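PDB 2W2K: D-mandelate dehydrogenase from Rhodotorula graminis, which probably oxidises D-mandelate to phenylglyoxylate with NAD+ and belongs to the D-isomer specific 2-hydroxyacid dehydrogenases. Local coordinates for residues V224-P229 with P259-D264; S118-Y123 with V253-G258; K291-I294 with T300-T303; A265-L270 with I294-V299. One frame throughout, in Å; residues are numbered along the deposited sequence.

Interaction 1: V224-P229 with P259-D264; sequences VSVSVP and PVISQD
Val226 N makes a probable backbone hydrogen bond to Val253 O, and the side chain of the same Val226 packs on Val260 and Ile261. The bond ties strand 223-226 to strand 250-254. The contact itself is wholly apolar. Val226 CG1 lies 3.7 Å from Val260 CG1, the closest approach between the two segments. The two valine side chains run past each other in opposite directions. Each places its CG1 anti to the backbone N (chi1 -177° in Val226, 177° in Val260), and this brings the two CG1 methyls into contact. The other branch of Val226, CG2, meets Ile261 CD1 at 4.1 Å. Ile261 reaches it with the far end of an extended side chain. Val228 adds a third, looser touch, with its CG2 at 4.1 Å from Val260 CG1. Val260 CG1 is therefore shared by two valines. Val226, Val260 and Ile261 are buried. Val228 is partly exposed, and it belongs to the NAD(+) site, although no cofactor is bound to this chain. The contact thus borders the dinucleotide site of a Rossmann domain, through Val228. Segment 224-229 holds most of strand 223-226 and the loop after it, beside helix 173-185. Segment 259-264 follows the loop after strand 250-254 and enters helix 263-271, where Ser262 is the N-cap.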
loop_
_atom_site.group_PDB
_atom_site.type_symbol
_atom_site.label_atom_id
_atom_site.label_comp_id
_atom_site.label_asym_id
_atom_site.label_seq_id
_atom_site.Cartn_x
_atom_site.Cartn_y
_atom_site.Cartn_z
ATOM N N VAL B 224 4.553 -4.999 -14.067
ATOM C CA VAL B 224 4.579 -6.487 -14.052
ATOM C C VAL B 224 4.545 -7.033 -12.600
ATOM O O VAL B 224 5.251 -6.498 -11.730
ATOM C CB VAL B 224 5.818 -7.031 -14.833
ATOM C CG1 VAL B 224 6.015 -8.554 -14.632
ATOM C CG2 VAL B 224 5.705 -6.714 -16.345
ATOM N N SER B 225 3.728 -8.074 -12.344
ATOM C CA SER B 225 3.715 -8.764 -11.028
ATOM C C SER B 225 4.183 -10.211 -11.187
ATOM O O SER B 225 3.512 -11.017 -11.868
ATOM C CB SER B 225 2.319 -8.740 -10.370
ATOM O OG SER B 225 2.268 -9.520 -9.166
ATOM N N VAL B 226 5.327 -10.532 -10.571
ATOM C CA VAL B 226 5.908 -11.914 -10.622
ATOM C C VAL B 226 5.373 -12.788 -9.469
ATOM O O VAL B 226 5.650 -12.513 -8.296
ATOM C CB VAL B 226 7.490 -11.885 -10.628
ATOM C CG1 VAL B 226 8.093 -13.318 -10.760
ATOM C CG2 VAL B 226 8.040 -10.954 -11.762
ATOM N N SER B 227 4.646 -13.864 -9.806
ATOM C CA SER B 227 4.117 -14.832 -8.812
ATOM C C SER B 227 3.999 -16.240 -9.437
ATOM O O SER B 227 2.925 -16.624 -9.930
ATOM C CB SER B 227 2.753 -14.362 -8.256
ATOM O OG SER B 227 2.316 -15.190 -7.167
ATOM N N VAL B 228 5.106 -16.993 -9.402
ATOM C CA VAL B 228 5.199 -18.351 -9.963
ATOM C C VAL B 228 6.030 -19.222 -9.004
ATOM O O VAL B 228 6.844 -18.691 -8.226
ATOM C CB VAL B 228 5.903 -18.389 -11.372
ATOM C CG1 VAL B 228 5.019 -17.801 -12.471
ATOM C CG2 VAL B 228 7.279 -17.704 -11.340
ATOM N N PRO B 229 5.859 -20.557 -9.077
ATOM C CA PRO B 229 6.712 -21.467 -8.281
ATOM C C PRO B 229 8.170 -21.409 -8.745
ATOM O O PRO B 229 8.417 -21.345 -9.962
ATOM C CB PRO B 229 6.127 -22.865 -8.587
ATOM C CG PRO B 229 4.784 -22.626 -9.189
ATOM C CD PRO B 229 4.862 -21.292 -9.883
ATOM N N PRO B 259 15.787 -15.550 -7.039
ATOM C CA PRO B 259 16.403 -15.854 -8.345
ATOM C C PRO B 259 15.469 -15.929 -9.566
ATOM O O PRO B 259 15.964 -16.163 -10.666
ATOM C CB PRO B 259 17.077 -17.220 -8.113
ATOM C CG PRO B 259 17.259 -17.297 -6.587
ATOM C CD PRO B 259 15.941 -16.689 -6.114
ATOM N N VAL B 260 14.160 -15.739 -9.392
ATOM C CA VAL B 260 13.250 -15.693 -10.569
ATOM C C VAL B 260 13.594 -14.495 -11.501
ATOM O O VAL B 260 13.451 -14.584 -12.745
ATOM C CB VAL B 260 11.744 -15.778 -10.182
ATOM C CG1 VAL B 260 10.830 -15.660 -11.437
ATOM C CG2 VAL B 260 11.449 -17.084 -9.433
ATOM N N ILE B 261 14.096 -13.408 -10.893
ATOM C CA ILE B 261 14.612 -12.231 -11.641
ATOM C C ILE B 261 16.144 -12.125 -11.555
ATOM O O ILE B 261 16.703 -12.165 -10.457
ATOM C CB ILE B 261 14.016 -10.892 -11.119
ATOM C CG1 ILE B 261 12.465 -10.929 -11.138
ATOM C CG2 ILE B 261 14.543 -9.702 -11.959
ATOM C CD1 ILE B 261 11.768 -9.595 -10.650
ATOM N N SER B 262 16.812 -11.964 -12.703
ATOM C CA SER B 262 18.280 -11.782 -12.731
ATOM C C SER B 262 18.667 -10.402 -12.126
ATOM O O SER B 262 18.289 -9.349 -12.671
ATOM C CB SER B 262 18.802 -11.908 -14.169
ATOM O OG SER B 262 20.103 -11.316 -14.270
ATOM N N GLN B 263 19.381 -10.409 -11.002
ATOM C CA GLN B 263 19.794 -9.155 -10.337
ATOM C C GLN B 263 20.569 -8.204 -11.270
ATOM O O GLN B 263 20.261 -7.008 -11.354
ATOM C CB GLN B 263 20.565 -9.451 -9.042
ATOM C CG GLN B 263 21.099 -8.216 -8.279
ATOM C CD GLN B 263 21.571 -8.586 -6.878
ATOM O OE1 GLN B 263 20.783 -9.060 -6.057
ATOM N NE2 GLN B 263 22.865 -8.389 -6.604
ATOM N N ASP B 264 21.542 -8.746 -11.997
ATOM C CA ASP B 264 22.338 -7.935 -12.922
ATOM C C ASP B 264 21.512 -7.298 -14.043
ATOM O O ASP B 264 21.701 -6.113 -14.346
ATOM C CB ASP B 264 23.518 -8.742 -13.495
ATOM C CG ASP B 264 24.579 -9.079 -12.443
ATOM O OD1 ASP B 264 24.668 -8.394 -11.399
ATOM O OD2 ASP B 264 25.351 -10.035 -12.678
#

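Interaction 2: S118-Y123 with V253-G258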
loop_
_atom_site.group_PDB
_atom_site.type_symbol
_atom_site.label_atom_id
_atom_site.label_comp_id
_atom_site.label_asym_id
_atom_site.label_seq_id
_atom_site.Cartn_x
_atom_site.Cartn_y
_atom_site.Cartn_z
ATOM N N SER B 118 -0.539 -11.589 -0.923
ATOM C CA SER B 118 -1.242 -10.698 -1.899
ATOM C C SER B 118 -1.341 -9.220 -1.437
ATOM O O SER B 118 -1.203 -8.298 -2.269
ATOM C CB SER B 118 -2.616 -11.254 -2.330
ATOM O OG SER B 118 -3.542 -11.355 -1.235
ATOM N N ASP B 119 -1.601 -8.999 -0.137
ATOM C CA ASP B 119 -1.595 -7.631 0.445
ATOM C C ASP B 119 -0.210 -6.968 0.325
ATOM O O ASP B 119 -0.116 -5.759 0.027
ATOM C CB ASP B 119 -1.986 -7.673 1.937
ATOM C CG ASP B 119 -3.504 -7.773 2.176
ATOM O OD1 ASP B 119 -4.293 -7.650 1.203
ATOM O OD2 ASP B 119 -3.906 -7.979 3.361
ATOM N N LEU B 120 0.868 -7.729 0.592
ATOM C CA LEU B 120 2.251 -7.169 0.502
ATOM C C LEU B 120 2.604 -6.838 -0.957
ATOM O O LEU B 120 3.244 -5.809 -1.225
ATOM C CB LEU B 120 3.314 -8.109 1.153
ATOM C CG LEU B 120 4.745 -7.595 1.501
ATOM C CD1 LEU B 120 5.712 -7.610 0.305
ATOM C CD2 LEU B 120 4.780 -6.201 2.204
ATOM N N ALA B 121 2.161 -7.666 -1.909
ATOM C CA ALA B 121 2.332 -7.310 -3.337
ATOM C C ALA B 121 1.586 -6.012 -3.725
ATOM O O ALA B 121 2.124 -5.178 -4.476
ATOM C CB ALA B 121 1.911 -8.495 -4.253
ATOM N N LEU B 122 0.369 -5.831 -3.187
ATOM C CA LEU B 122 -0.413 -4.595 -3.409
ATOM C C LEU B 122 0.314 -3.353 -2.851
ATOM O O LEU B 122 0.319 -2.290 -3.498
ATOM C CB LEU B 122 -1.851 -4.687 -2.835
ATOM C CG LEU B 122 -2.856 -3.662 -3.442
ATOM C CD1 LEU B 122 -3.278 -4.077 -4.872
ATOM C CD2 LEU B 122 -4.086 -3.513 -2.533
ATOM N N TYR B 123 0.931 -3.492 -1.667
ATOM C CA TYR B 123 1.799 -2.441 -1.091
ATOM C C TYR B 123 2.960 -2.040 -2.044
ATOM O O TYR B 123 3.210 -0.835 -2.277
ATOM C CB TYR B 123 2.342 -2.914 0.285
ATOM C CG TYR B 123 3.476 -2.079 0.883
ATOM C CD1 TYR B 123 3.202 -0.989 1.721
ATOM C CD2 TYR B 123 4.825 -2.404 0.642
ATOM C CE1 TYR B 123 4.249 -0.227 2.293
ATOM C CE2 TYR B 123 5.884 -1.627 1.197
ATOM C CZ TYR B 123 5.583 -0.553 2.019
ATOM O OH TYR B 123 6.615 0.201 2.592
ATOM N N VAL B 253 7.386 -5.683 -9.835
ATOM C CA VAL B 253 7.436 -6.160 -8.420
ATOM C C VAL B 253 7.606 -7.700 -8.345
ATOM O O VAL B 253 7.136 -8.434 -9.239
ATOM C CB VAL B 253 6.197 -5.697 -7.556
ATOM C CG1 VAL B 253 5.968 -4.158 -7.665
ATOM C CG2 VAL B 253 4.948 -6.462 -7.900
ATOM N N ASN B 254 8.269 -8.183 -7.289
ATOM C CA ASN B 254 8.486 -9.638 -7.095
ATOM C C ASN B 254 8.170 -10.059 -5.653
ATOM O O ASN B 254 8.788 -9.523 -4.701
ATOM C CB ASN B 254 9.938 -10.033 -7.486
ATOM C CG ASN B 254 10.171 -11.558 -7.532
ATOM O OD1 ASN B 254 9.229 -12.369 -7.488
ATOM N ND2 ASN B 254 11.443 -11.949 -7.663
ATOM N N THR B 255 7.220 -10.999 -5.496
ATOM C CA THR B 255 6.922 -11.614 -4.191
ATOM C C THR B 255 7.115 -13.142 -4.197
ATOM O O THR B 255 6.758 -13.816 -3.220
ATOM C CB THR B 255 5.497 -11.267 -3.677
ATOM O OG1 THR B 255 4.504 -11.735 -4.623
ATOM C CG2 THR B 255 5.354 -9.735 -3.478
ATOM N N ALA B 256 7.700 -13.665 -5.283
ATOM C CA ALA B 256 7.881 -15.115 -5.473
ATOM C C ALA B 256 9.154 -15.663 -4.789
ATOM O O ALA B 256 9.165 -15.844 -3.566
ATOM C CB ALA B 256 7.811 -15.456 -6.989
ATOM N N ARG B 257 10.215 -15.938 -5.552
ATOM C CA ARG B 257 11.544 -16.170 -4.962
ATOM C C ARG B 257 12.593 -15.273 -5.653
ATOM O O ARG B 257 12.427 -14.881 -6.820
ATOM C CB ARG B 257 11.943 -17.662 -5.038
ATOM C CG ARG B 257 11.162 -18.601 -4.086
ATOM C CD ARG B 257 11.519 -18.389 -2.593
ATOM N NE ARG B 257 10.394 -18.759 -1.734
ATOM C CZ ARG B 257 10.180 -19.972 -1.229
ATOM N NH1 ARG B 257 11.024 -20.969 -1.480
ATOM N NH2 ARG B 257 9.114 -20.189 -0.468
ATOM N N GLY B 258 13.664 -14.940 -4.934
ATOM C CA GLY B 258 14.686 -13.990 -5.437
ATOM C C GLY B 258 15.280 -14.311 -6.821
ATOM O O GLY B 258 15.296 -13.434 -7.693
#
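Thr255 has a chi1 of 60°, which sets CG2 anti to the carbonyl carbon and directs this methyl at Ala121. OG1 takes the place between the backbone N and the carbonyl carbon. The contact joins helix 114-130 to the loop that leaves strand 250-254 of the Rossmann domain. Thr255 CG2 rests 3.7 Å from Ala121 CB and 3.9 Å from Ala121 CA, so the methyl sits against the helix backbone as well as the side chain. Leu120 stands beside it, and its CD1 comes within 4.4 Å of Thr255 CG2. All three residues are buried. Ala121 also touches Ile178 of helix 173-185, and Leu120 touches Asp281. Thr255, Ala256 and Asp281 all belong to the NAD(+) site, so the helix packs against a loop that holds cofactor-site residues. That loop is shaped from within by Asn254, whose CB points away from the helix. Asn254 OD1 accepts a bond of 3.0 Å from Ala256 N, which makes an Asx turn. The donor stands above the amide carbonyl plane. The other end of the amide is also held: Asn254 ND2 donates to Arg257 O at 3.2 Å, with an N-H...O angle of 151°.

Interaction 3: K291-I294 with T300-T303; sequences KELI and TLTT
Leu301 and Ile294 carry their side chains across each other at about a right angle, and the leucine's CD1 methyl does most of the touching. The contact lies inside the beta-alpha-beta unit made by strand 275-280, helix 291-294 and strand 299-301, in the Rossmann domain. It folds the short helix back onto the strand that follows it. Leu301 points toward the helix. Its CG is anti to the carbonyl carbon (chi1 -57°), and CD1 leads the side chain to the C-terminal end of the short helix. There Leu301 CD1 meets Ile294 CG1 at 3.8 Å. It also comes within 4.1 Å of Ile294 CA, so the methyl lies against the base of the isoleucine. The rest of Ile294 continues past the methyl, with CD1 and CG2 farther from it. Leu293 gives a looser second contact. CB of Leu293 heads for the strand; it lies 4.4 Å from Leu301 CD1, and Leu293 CD1 is about as far (4.5 Å) from Leu301 CD2. Leu293 also packs on Leu266, Ile267 and Leu270 of helix 263-271. Leu293 and Leu301 are buried, whereas Ile294 is partly exposed and also meets the backbone of the other subunit. Val289, in the loop before the helix, touches both Ile294 and Leu301. Thr302, just past the strand, ties to the cofactor site: its OG1 is hydrogen-bonded to OD1 of Asp281, an NAD(+)-site residue. Leu301 CD1 also faces the backbone C of Leu293, at 4.3 Å.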
loop_
_atom_site.group_PDB
_atom_site.type_symbol
_atom_site.label_atom_id
_atom_site.label_comp_id
_atom_site.label_asym_id
_atom_site.label_seq_id
_atom_site.Cartn_x
_atom_site.Cartn_y
_atom_site.Cartn_z
ATOM N N LYS B 291 23.649 -3.998 -2.933
ATOM C CA LYS B 291 24.139 -2.643 -2.636
ATOM C C LYS B 291 23.921 -1.671 -3.810
ATOM O O LYS B 291 23.611 -0.499 -3.592
ATOM C CB LYS B 291 25.610 -2.658 -2.179
ATOM C CG LYS B 291 25.800 -3.394 -0.847
ATOM C CD LYS B 291 27.262 -3.443 -0.414
ATOM C CE LYS B 291 27.474 -4.575 0.578
ATOM N NZ LYS B 291 26.730 -4.336 1.838
ATOM N N GLU B 292 24.013 -2.161 -5.051
ATOM C CA GLU B 292 23.714 -1.307 -6.206
ATOM C C GLU B 292 22.247 -0.818 -6.223
ATOM O O GLU B 292 21.983 0.346 -6.542
ATOM C CB GLU B 292 24.071 -1.991 -7.527
ATOM C CG GLU B 292 25.576 -2.130 -7.778
ATOM C CD GLU B 292 25.916 -2.257 -9.265
ATOM O OE1 GLU B 292 25.943 -1.219 -9.971
ATOM O OE2 GLU B 292 26.156 -3.395 -9.729
ATOM N N LEU B 293 21.298 -1.698 -5.876
ATOM C CA LEU B 293 19.884 -1.289 -5.815
ATOM C C LEU B 293 19.599 -0.334 -4.657
ATOM O O LEU B 293 18.770 0.559 -4.796
ATOM C CB LEU B 293 18.927 -2.504 -5.743
ATOM C CG LEU B 293 18.880 -3.482 -6.932
ATOM C CD1 LEU B 293 17.968 -4.694 -6.614
ATOM C CD2 LEU B 293 18.399 -2.819 -8.229
ATOM N N ILE B 294 20.279 -0.536 -3.521
ATOM C CA ILE B 294 20.128 0.339 -2.348
ATOM C C ILE B 294 20.529 1.790 -2.674
ATOM O O ILE B 294 19.851 2.750 -2.269
ATOM C CB ILE B 294 20.920 -0.187 -1.109
ATOM C CG1 ILE B 294 20.262 -1.457 -0.518
ATOM C CG2 ILE B 294 21.028 0.914 -0.025
ATOM C CD1 ILE B 294 21.214 -2.301 0.366
ATOM N N THR B 300 12.171 -0.089 -4.072
ATOM C CA THR B 300 11.545 -0.456 -2.794
ATOM C C THR B 300 12.051 -1.856 -2.390
ATOM O O THR B 300 11.956 -2.821 -3.172
ATOM C CB THR B 300 9.960 -0.444 -2.883
ATOM O OG1 THR B 300 9.474 0.839 -3.327
ATOM C CG2 THR B 300 9.314 -0.824 -1.531
ATOM N N LEU B 301 12.611 -1.955 -1.180
ATOM C CA LEU B 301 13.237 -3.204 -0.695
ATOM C C LEU B 301 12.734 -3.608 0.706
ATOM O O LEU B 301 12.833 -2.824 1.654
ATOM C CB LEU B 301 14.781 -3.072 -0.691
ATOM C CG LEU B 301 15.436 -2.716 -2.050
ATOM C CD1 LEU B 301 16.777 -1.974 -1.891
ATOM C CD2 LEU B 301 15.555 -3.942 -2.938
ATOM N N THR B 302 12.191 -4.822 0.836
ATOM C CA THR B 302 11.690 -5.346 2.145
ATOM C C THR B 302 12.376 -6.695 2.544
ATOM O O THR B 302 12.927 -7.403 1.683
ATOM C CB THR B 302 10.119 -5.421 2.191
ATOM O OG1 THR B 302 9.609 -6.129 1.036
ATOM C CG2 THR B 302 9.507 -4.011 2.204
ATOM N N THR B 303 12.366 -7.036 3.839
ATOM C CA THR B 303 13.035 -8.249 4.364
ATOM C C THR B 303 12.215 -9.579 4.268
ATOM O O THR B 303 12.011 -10.264 5.293
ATOM C CB THR B 303 13.529 -8.047 5.862
ATOM O OG1 THR B 303 12.399 -7.836 6.728
ATOM C CG2 THR B 303 14.478 -6.851 5.974
#

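Interaction 4: A265-L270 with I294-V299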
loop_
_atom_site.group_PDB
_atom_site.type_symbol
_atom_site.label_atom_id
_atom_site.label_comp_id
_atom_site.label_asym_id
_atom_site.label_seq_id
_atom_site.Cartn_x
_atom_site.Cartn_y
_atom_site.Cartn_z
ATOM N N ALA B 265 20.582 -8.063 -14.636
ATOM C CA ALA B 265 19.687 -7.522 -15.679
ATOM C C ALA B 265 18.780 -6.406 -15.139
ATOM O O ALA B 265 18.534 -5.396 -15.835
ATOM C CB ALA B 265 18.841 -8.644 -16.289
ATOM N N LEU B 266 18.281 -6.596 -13.909
ATOM C CA LEU B 266 17.396 -5.598 -13.256
ATOM C C LEU B 266 18.151 -4.265 -13.034
ATOM O O LEU B 266 17.639 -3.180 -13.398
ATOM C CB LEU B 266 16.821 -6.152 -11.935
ATOM C CG LEU B 266 15.925 -5.231 -11.070
ATOM C CD1 LEU B 266 14.677 -4.767 -11.833
ATOM C CD2 LEU B 266 15.550 -5.906 -9.745
ATOM N N ILE B 267 19.365 -4.369 -12.466
ATOM C CA ILE B 267 20.265 -3.213 -12.239
ATOM C C ILE B 267 20.482 -2.423 -13.531
ATOM O O ILE B 267 20.360 -1.201 -13.541
ATOM C CB ILE B 267 21.664 -3.624 -11.607
ATOM C CG1 ILE B 267 21.516 -4.049 -10.137
ATOM C CG2 ILE B 267 22.641 -2.446 -11.652
ATOM C CD1 ILE B 267 22.630 -4.998 -9.651
ATOM N N ALA B 268 20.777 -3.129 -14.624
ATOM C CA ALA B 268 21.055 -2.504 -15.926
ATOM C C ALA B 268 19.860 -1.744 -16.501
ATOM O O ALA B 268 20.007 -0.652 -17.068
ATOM C CB ALA B 268 21.533 -3.559 -16.917
ATOM N N ALA B 269 18.675 -2.346 -16.371
ATOM C CA ALA B 269 17.422 -1.754 -16.871
ATOM C C ALA B 269 17.003 -0.502 -16.087
ATOM O O ALA B 269 16.420 0.415 -16.664
ATOM C CB ALA B 269 16.300 -2.812 -16.882
ATOM N N LEU B 270 17.308 -0.459 -14.779
ATOM C CA LEU B 270 17.118 0.763 -14.000
ATOM C C LEU B 270 18.168 1.829 -14.381
ATOM O O LEU B 270 17.824 2.997 -14.593
ATOM C CB LEU B 270 17.142 0.473 -12.481
ATOM C CG LEU B 270 15.918 -0.275 -11.911
ATOM C CD1 LEU B 270 16.319 -1.048 -10.646
ATOM C CD2 LEU B 270 14.719 0.669 -11.637
ATOM N N ILE B 294 20.279 -0.536 -3.521
ATOM C CA ILE B 294 20.128 0.339 -2.348
ATOM C C ILE B 294 20.529 1.790 -2.674
ATOM O O ILE B 294 19.851 2.750 -2.269
ATOM C CB ILE B 294 20.920 -0.187 -1.109
ATOM C CG1 ILE B 294 20.262 -1.457 -0.518
ATOM C CG2 ILE B 294 21.028 0.914 -0.025
ATOM C CD1 ILE B 294 21.214 -2.301 0.366
ATOM N N GLU B 295 21.613 1.950 -3.428
ATOM C CA GLU B 295 22.126 3.293 -3.762
ATOM C C GLU B 295 21.301 4.121 -4.789
ATOM O O GLU B 295 21.668 5.261 -5.101
ATOM C CB GLU B 295 23.611 3.216 -4.153
ATOM C CG GLU B 295 24.513 2.622 -3.056
ATOM N N MET B 296 20.187 3.573 -5.277
ATOM C CA MET B 296 19.339 4.278 -6.251
ATOM C C MET B 296 18.164 5.012 -5.605
ATOM O O MET B 296 17.873 4.814 -4.435
ATOM C CB MET B 296 18.812 3.308 -7.298
ATOM C CG MET B 296 19.879 2.760 -8.194
ATOM S SD MET B 296 19.165 1.739 -9.468
ATOM C CE MET B 296 20.658 1.010 -10.135
ATOM N N LYS B 297 17.485 5.862 -6.380
ATOM C CA LYS B 297 16.322 6.617 -5.861
ATOM C C LYS B 297 15.059 5.775 -5.623
ATOM O O LYS B 297 14.420 5.882 -4.568
ATOM C CB LYS B 297 15.958 7.774 -6.809
ATOM C CG LYS B 297 16.748 9.067 -6.581
ATOM C CD LYS B 297 16.285 10.174 -7.522
ATOM C CE LYS B 297 17.078 11.465 -7.304
ATOM N NZ LYS B 297 16.646 12.530 -8.247
ATOM N N HIS B 298 14.703 4.955 -6.613
ATOM C CA HIS B 298 13.341 4.416 -6.705
ATOM C C HIS B 298 13.205 2.872 -6.628
ATOM O O HIS B 298 12.326 2.271 -7.283
ATOM C CB HIS B 298 12.644 4.977 -7.967
ATOM C CG HIS B 298 12.489 6.475 -7.972
ATOM N ND1 HIS B 298 11.915 7.175 -6.933
ATOM C CD2 HIS B 298 12.804 7.396 -8.916
ATOM C CE1 HIS B 298 11.900 8.467 -7.229
ATOM N NE2 HIS B 298 12.425 8.628 -8.433
ATOM N N VAL B 299 14.041 2.220 -5.820
ATOM C CA VAL B 299 13.884 0.765 -5.602
ATOM C C VAL B 299 13.361 0.498 -4.170
ATOM O O VAL B 299 14.028 0.843 -3.182
ATOM C CB VAL B 299 15.203 -0.039 -5.868
ATOM C CG1 VAL B 299 14.967 -1.567 -5.761
ATOM C CG2 VAL B 299 15.798 0.290 -7.240
#
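Helix 263-271, which runs between strands 250-254 and 275-280 of the Rossmann domain, is covered on one side by the loop from helix 291-294 to strand 299-301. Leu270 is the main residue on the helix. Met296 of the loop and Val299, where strand 299-301 begins, face it. Leu270 CD1 lies 3.7 Å from Val299 CG2, the closest touch between the two segments. The two side chains cross obliquely and meet through one methyl each. Val299 CG2, which a chi1 of -175° sets anti to the carbonyl carbon, is the branch that meets the leucine. Met296 reaches to the helix with a side chain extended beyond CG. In the conformer described here, its SD is 3.8 Å from Leu270 CB and 4.2 Å from Leu270 CD1. Met296 CE is 4.1 Å from Ile267 O and 4.3 Å from Ile267 CG2. A second conformer of Met296 was also deposited, so the sulfur and terminal-methyl contacts are less certain than the Leu270-Val299 pair. Val299 and Ile267 are buried, while Leu270 and Met296 are partly exposed. Leu270 also packs on Leu275 and Leu293. The loop has polar ties of its own: Lys297 NZ forms a salt bridge with Glu153, and Lys297 O accepts a hydrogen bond from Arg137. Across to the helix, the side-chain contacts are apolar, between aliphatic carbons and a thioether. No directional bond joins the two segments, and the two deposited positions of Met296 are consistent with such a contact.

In the fold
All four contacts reach the parallel sheet of the Rossmann domain or the helices packed on it. Interactions 1 and 2 adjoin, with centres about 10 Å apart. A probable hydrogen bond, Val224 O to Val253 N (3.0 Å), joins them, and together they hold the NAD(+)-site residues Val228, Thr255 and Ala256. Interactions 3 and 4 share Ile294, have centres about 9 Å apart, and touch where Leu293 CD2 meets Leu270 CD1 at 3.6 Å. Helix 263-271 links interaction 1 to interaction 4. Leu120 CD1 of interaction 2 touches Thr302 OG1 of interaction 3 at 4.2 Å. Interaction 4 is farther from the site: the Val299 side chain is about 11 Å from that of Asp281.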